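Local coordinates for hypothetical protein SP2199 (PDB 2IBO) that is of unknown function but belongs to a thiamine-binding protein family and so may bind thiamine or a related compound, at residues 20-34 and 54-67. Sequence-based numbering, arbitrary orientation.
Sequences AVIDQVIAYLQTQEV and RILKEALEVAGQEA
Tyr28 is the knob of this contact, its side chain set in the hole formed by Ile55, Glu58, Ala59 and Val62. With CG anti to the backbone N (chi1 164°), the ring reaches across to the other helix. Glu58 OE2 lies over one face, 4.2 Å above the plane and toward the rim, while Ile55 O comes in at the ring edge, 3.6 Å from Tyr28 CE2. Val62 CG2 approaches the ring obliquely.

Deeper toward the sheet the side chains that meet are aliphatic. Val25 CG2 meets Ala63 CB at 3.4 Å, and Leu29 CD1 touches both Ala59 CB (3.6 Å) and Ile55 CG2 (3.7 Å). The two helices run roughly antiparallel, axes 8.6 Å apart, and both cover one face of the four-stranded antiparallel sheet of a ferredoxin-like fold; the small alanines let the backbones approach, with Val25 and Leu7 of strand 2-11 meeting beneath. Farther along, Val34 CG1 and Ile55 CD1 meet tip to tip at 3.7 Å.

Polar side chains border the far end. Glu66 slides past Val21 and crosses the Gln24 side chain at about a right angle, with OE2 3.4 Å from Gln24 CG and the carboxylate and amide planes 79° apart.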
loop_
_atom_site.group_PDB
_atom_site.type_symbol
_atom_site.label_atom_id
_atom_site.label_comp_id
_atom_site.label_asym_id
_atom_site.label_seq_id
_atom_site.Cartn_x
_atom_site.Cartn_y
_atom_site.Cartn_z
ATOM N N ALA A 20 -6.684 -21.294 3.422
ATOM C CA ALA A 20 -7.863 -21.627 2.650
ATOM C C ALA A 20 -8.423 -20.390 1.981
ATOM O O ALA A 20 -8.701 -20.430 0.788
ATOM C CB ALA A 20 -8.930 -22.273 3.531
ATOM N N VAL A 21 -8.591 -19.287 2.712
ATOM C CA VAL A 21 -9.143 -18.098 2.062
ATOM C C VAL A 21 -8.196 -17.711 0.930
ATOM O O VAL A 21 -8.631 -17.331 -0.166
ATOM C CB VAL A 21 -9.346 -16.887 3.046
ATOM C CG1 VAL A 21 -9.870 -17.382 4.388
ATOM C CG2 VAL A 21 -8.069 -16.092 3.207
ATOM N N ILE A 22 -6.897 -17.854 1.172
ATOM C CA ILE A 22 -5.934 -17.521 0.137
ATOM C C ILE A 22 -6.076 -18.480 -1.047
ATOM O O ILE A 22 -6.137 -18.055 -2.203
ATOM C CB ILE A 22 -4.493 -17.513 0.704
ATOM C CG1 ILE A 22 -4.285 -16.232 1.519
ATOM C CG2 ILE A 22 -3.455 -17.567 -0.428
ATOM C CD1 ILE A 22 -2.940 -16.164 2.195
ATOM N N ASP A 23 -6.146 -19.773 -0.770
ATOM C CA ASP A 23 -6.313 -20.740 -1.849
ATOM C C ASP A 23 -7.582 -20.416 -2.626
ATOM O O ASP A 23 -7.588 -20.457 -3.854
ATOM C CB ASP A 23 -6.403 -22.168 -1.293
ATOM C CG ASP A 23 -5.039 -22.776 -1.024
ATOM O OD1 ASP A 23 -4.985 -23.913 -0.506
ATOM O OD2 ASP A 23 -4.023 -22.123 -1.336
ATOM N N GLN A 24 -8.650 -20.084 -1.905
ATOM C CA GLN A 24 -9.932 -19.768 -2.539
ATOM C C GLN A 24 -9.876 -18.532 -3.428
ATOM O O GLN A 24 -10.466 -18.512 -4.507
ATOM C CB GLN A 24 -11.020 -19.572 -1.483
ATOM C CG GLN A 24 -11.295 -20.797 -0.636
ATOM C CD GLN A 24 -11.826 -21.977 -1.437
ATOM O OE1 GLN A 24 -11.179 -22.474 -2.366
ATOM N NE2 GLN A 24 -13.016 -22.437 -1.068
ATOM N N VAL A 25 -9.169 -17.501 -2.980
ATOM C CA VAL A 25 -9.090 -16.307 -3.785
ATOM C C VAL A 25 -8.280 -16.572 -5.057
ATOM O O VAL A 25 -8.617 -16.071 -6.136
ATOM C CB VAL A 25 -8.486 -15.136 -2.986
ATOM C CG1 VAL A 25 -8.368 -13.906 -3.886
ATOM C CG2 VAL A 25 -9.378 -14.815 -1.777
ATOM N N ILE A 26 -7.227 -17.375 -4.936
ATOM C CA ILE A 26 -6.391 -17.700 -6.087
ATOM C C ILE A 26 -7.195 -18.526 -7.094
ATOM O O ILE A 26 -7.228 -18.212 -8.285
ATOM C CB ILE A 26 -5.124 -18.491 -5.656
ATOM C CG1 ILE A 26 -4.178 -17.580 -4.865
ATOM C CG2 ILE A 26 -4.392 -19.039 -6.895
ATOM C CD1 ILE A 26 -3.378 -16.608 -5.745
ATOM N N ALA A 27 -7.846 -19.580 -6.610
ATOM C CA ALA A 27 -8.651 -20.455 -7.470
ATOM C C ALA A 27 -9.710 -19.642 -8.210
ATOM O O ALA A 27 -9.869 -19.761 -9.423
ATOM C CB ALA A 27 -9.321 -21.548 -6.640
ATOM N N TYR A 28 -10.438 -18.813 -7.477
ATOM C CA TYR A 28 -11.450 -17.982 -8.105
ATOM C C TYR A 28 -10.824 -17.154 -9.213
ATOM O O TYR A 28 -11.326 -17.134 -10.324
ATOM C CB TYR A 28 -12.095 -17.026 -7.107
ATOM C CG TYR A 28 -12.832 -15.920 -7.815
ATOM C CD1 TYR A 28 -13.995 -16.182 -8.528
ATOM C CD2 TYR A 28 -12.308 -14.630 -7.863
ATOM C CE1 TYR A 28 -14.613 -15.193 -9.285
ATOM C CE2 TYR A 28 -12.918 -13.630 -8.617
ATOM C CZ TYR A 28 -14.065 -13.926 -9.327
ATOM O OH TYR A 28 -14.620 -12.966 -10.122
ATOM N N LEU A 29 -9.733 -16.462 -8.895
ATOM C CA LEU A 29 -9.040 -15.618 -9.862
ATOM C C LEU A 29 -8.652 -16.396 -11.129
ATOM O O LEU A 29 -8.821 -15.911 -12.241
ATOM C CB LEU A 29 -7.803 -14.990 -9.197
ATOM C CG LEU A 29 -7.769 -13.521 -8.742
ATOM C CD1 LEU A 29 -9.120 -12.987 -8.361
ATOM C CD2 LEU A 29 -6.838 -13.426 -7.569
ATOM N N GLN A 30 -8.139 -17.606 -10.971
ATOM C CA GLN A 30 -7.754 -18.413 -12.137
ATOM C C GLN A 30 -8.974 -18.689 -13.035
ATOM O O GLN A 30 -8.866 -18.852 -14.249
ATOM C CB GLN A 30 -7.136 -19.740 -11.676
ATOM C CG GLN A 30 -5.774 -19.577 -11.058
ATOM C CD GLN A 30 -5.277 -20.831 -10.373
ATOM O OE1 GLN A 30 -4.071 -20.996 -10.177
ATOM N NE2 GLN A 30 -6.202 -21.718 -9.986
ATOM N N THR A 31 -10.134 -18.729 -12.401
ATOM C CA THR A 31 -11.403 -18.965 -13.057
ATOM C C THR A 31 -11.774 -17.875 -14.043
ATOM O O THR A 31 -12.442 -18.140 -15.042
ATOM C CB THR A 31 -12.510 -19.084 -11.998
ATOM O OG1 THR A 31 -12.634 -20.451 -11.608
ATOM C CG2 THR A 31 -13.819 -18.577 -12.508
ATOM N N GLN A 32 -11.366 -16.644 -13.767
ATOM C CA GLN A 32 -11.690 -15.559 -14.675
ATOM C C GLN A 32 -10.823 -15.629 -15.933
ATOM O O GLN A 32 -9.756 -16.252 -15.940
ATOM C CB GLN A 32 -11.512 -14.222 -13.970
ATOM C CG GLN A 32 -12.369 -14.079 -12.725
ATOM C CD GLN A 32 -13.820 -14.454 -12.965
ATOM O OE1 GLN A 32 -14.275 -15.515 -12.552
ATOM N NE2 GLN A 32 -14.550 -13.584 -13.646
ATOM N N GLU A 33 -11.294 -15.005 -17.006
ATOM C CA GLU A 33 -10.556 -15.022 -18.258
ATOM C C GLU A 33 -9.702 -13.779 -18.304
ATOM O O GLU A 33 -9.790 -12.981 -19.231
ATOM C CB GLU A 33 -11.538 -15.071 -19.434
ATOM C CG GLU A 33 -12.376 -16.342 -19.449
ATOM C CD GLU A 33 -13.522 -16.283 -20.431
ATOM O OE1 GLU A 33 -14.437 -15.466 -20.218
ATOM O OE2 GLU A 33 -13.509 -17.052 -21.416
ATOM N N VAL A 34 -8.858 -13.634 -17.291
ATOM C CA VAL A 34 -7.998 -12.467 -17.164
ATOM C C VAL A 34 -6.540 -12.855 -17.014
ATOM O O VAL A 34 -6.229 -13.890 -16.426
ATOM C CB VAL A 34 -8.442 -11.614 -15.939
ATOM C CG1 VAL A 34 -8.317 -12.422 -14.668
ATOM C CG2 VAL A 34 -7.636 -10.344 -15.856
ATOM N N ARG A 54 -14.871 -5.748 -11.270
ATOM C CA ARG A 54 -15.821 -6.822 -11.030
ATOM C C ARG A 54 -15.097 -8.003 -10.373
ATOM O O ARG A 54 -15.555 -8.543 -9.365
ATOM C CB ARG A 54 -16.450 -7.271 -12.350
ATOM C CG ARG A 54 -17.600 -8.240 -12.190
ATOM C CD ARG A 54 -17.863 -8.990 -13.469
ATOM N NE ARG A 54 -16.908 -10.079 -13.661
ATOM C CZ ARG A 54 -16.138 -10.218 -14.737
ATOM N NH1 ARG A 54 -16.198 -9.334 -15.734
ATOM N NH2 ARG A 54 -15.305 -11.248 -14.822
ATOM N N ILE A 55 -13.960 -8.397 -10.945
ATOM C CA ILE A 55 -13.195 -9.515 -10.411
ATOM C C ILE A 55 -12.685 -9.211 -9.004
ATOM O O ILE A 55 -12.702 -10.080 -8.133
ATOM C CB ILE A 55 -12.018 -9.872 -11.351
ATOM C CG1 ILE A 55 -12.582 -10.369 -12.700
ATOM C CG2 ILE A 55 -11.131 -10.935 -10.721
ATOM C CD1 ILE A 55 -11.531 -10.815 -13.704
ATOM N N LEU A 56 -12.252 -7.972 -8.775
ATOM C CA LEU A 56 -11.751 -7.568 -7.459
ATOM C C LEU A 56 -12.844 -7.761 -6.417
ATOM O O LEU A 56 -12.609 -8.368 -5.370
ATOM C CB LEU A 56 -11.308 -6.095 -7.466
ATOM C CG LEU A 56 -10.877 -5.461 -6.124
ATOM C CD1 LEU A 56 -9.709 -6.241 -5.504
ATOM C CD2 LEU A 56 -10.477 -4.011 -6.345
ATOM N N LYS A 57 -14.041 -7.252 -6.724
ATOM C CA LYS A 57 -15.179 -7.356 -5.815
ATOM C C LYS A 57 -15.531 -8.801 -5.513
ATOM O O LYS A 57 -15.791 -9.144 -4.358
ATOM C CB LYS A 57 -16.389 -6.650 -6.401
ATOM C CG LYS A 57 -17.574 -6.598 -5.462
ATOM C CD LYS A 57 -18.710 -5.816 -6.089
ATOM C CE LYS A 57 -19.939 -5.862 -5.215
ATOM N NZ LYS A 57 -21.136 -5.308 -5.911
ATOM N N GLU A 58 -15.525 -9.652 -6.539
ATOM C CA GLU A 58 -15.842 -11.062 -6.331
ATOM C C GLU A 58 -14.736 -11.731 -5.516
ATOM O O GLU A 58 -15.010 -12.484 -4.583
ATOM C CB GLU A 58 -16.012 -11.785 -7.671
ATOM C CG GLU A 58 -17.391 -12.404 -7.872
ATOM C CD GLU A 58 -17.733 -13.447 -6.822
ATOM O OE1 GLU A 58 -18.889 -13.920 -6.804
ATOM O OE2 GLU A 58 -16.850 -13.800 -6.018
ATOM N N ALA A 59 -13.486 -11.450 -5.866
ATOM C CA ALA A 59 -12.360 -12.034 -5.156
ATOM C C ALA A 59 -12.500 -11.756 -3.665
ATOM O O ALA A 59 -12.320 -12.647 -2.834
ATOM C CB ALA A 59 -11.050 -11.456 -5.684
ATOM N N LEU A 60 -12.833 -10.515 -3.328
ATOM C CA LEU A 60 -12.986 -10.148 -1.929
ATOM C C LEU A 60 -14.186 -10.828 -1.270
ATOM O O LEU A 60 -14.104 -11.228 -0.110
ATOM C CB LEU A 60 -13.064 -8.623 -1.785
ATOM C CG LEU A 60 -11.697 -7.921 -1.893
ATOM C CD1 LEU A 60 -11.871 -6.419 -1.883
ATOM C CD2 LEU A 60 -10.813 -8.357 -0.737
ATOM N N GLU A 61 -15.289 -10.974 -2.008
ATOM C CA GLU A 61 -16.477 -11.646 -1.473
ATOM C C GLU A 61 -16.140 -13.121 -1.233
ATOM O O GLU A 61 -16.611 -13.724 -0.275
ATOM C CB GLU A 61 -17.657 -11.506 -2.438
ATOM C CG GLU A 61 -18.095 -10.060 -2.644
ATOM C CD GLU A 61 -19.249 -9.904 -3.622
ATOM O OE1 GLU A 61 -19.220 -10.535 -4.705
ATOM O OE2 GLU A 61 -20.183 -9.132 -3.311
ATOM N N VAL A 62 -15.316 -13.703 -2.094
ATOM C CA VAL A 62 -14.916 -15.088 -1.898
ATOM C C VAL A 62 -14.125 -15.170 -0.593
ATOM O O VAL A 62 -14.429 -15.997 0.269
ATOM C CB VAL A 62 -14.002 -15.602 -3.033
ATOM C CG1 VAL A 62 -13.423 -16.951 -2.653
ATOM C CG2 VAL A 62 -14.774 -15.700 -4.341
ATOM N N ALA A 63 -13.114 -14.311 -0.448
ATOM C CA ALA A 63 -12.276 -14.306 0.757
ATOM C C ALA A 63 -13.100 -14.073 2.020
ATOM O O ALA A 63 -12.851 -14.695 3.058
ATOM C CB ALA A 63 -11.189 -13.238 0.648
ATOM N N GLY A 64 -14.080 -13.180 1.916
ATOM C CA GLY A 64 -14.928 -12.858 3.049
ATOM C C GLY A 64 -15.849 -13.984 3.495
ATOM O O GLY A 64 -16.384 -13.977 4.612
ATOM N N GLN A 65 -16.056 -14.958 2.622
ATOM C CA GLN A 65 -16.903 -16.080 2.972
ATOM C C GLN A 65 -15.988 -17.267 3.234
ATOM O O GLN A 65 -16.210 -18.362 2.728
ATOM C CB GLN A 65 -17.871 -16.390 1.831
ATOM C CG GLN A 65 -19.011 -17.303 2.235
ATOM C CD GLN A 65 -19.953 -17.602 1.091
ATOM O OE1 GLN A 65 -20.486 -16.691 0.459
ATOM N NE2 GLN A 65 -20.169 -18.884 0.820
ATOM N N GLU A 66 -14.947 -17.025 4.023
ATOM C CA GLU A 66 -13.969 -18.051 4.374
ATOM C C GLU A 66 -13.257 -17.594 5.651
ATOM O O GLU A 66 -12.515 -18.353 6.280
ATOM C CB GLU A 66 -12.954 -18.212 3.243
ATOM C CG GLU A 66 -12.255 -19.558 3.231
ATOM C CD GLU A 66 -12.975 -20.585 2.372
ATOM O OE1 GLU A 66 -12.679 -21.788 2.516
ATOM O OE2 GLU A 66 -13.825 -20.189 1.544
ATOM N N ALA A 67 -13.497 -16.338 6.014
ATOM C CA ALA A 67 -12.922 -15.720 7.203
ATOM C C ALA A 67 -13.840 -14.568 7.589
ATOM O O ALA A 67 -14.499 -13.986 6.731
ATOM C CB ALA A 67 -11.527 -15.198 6.905
#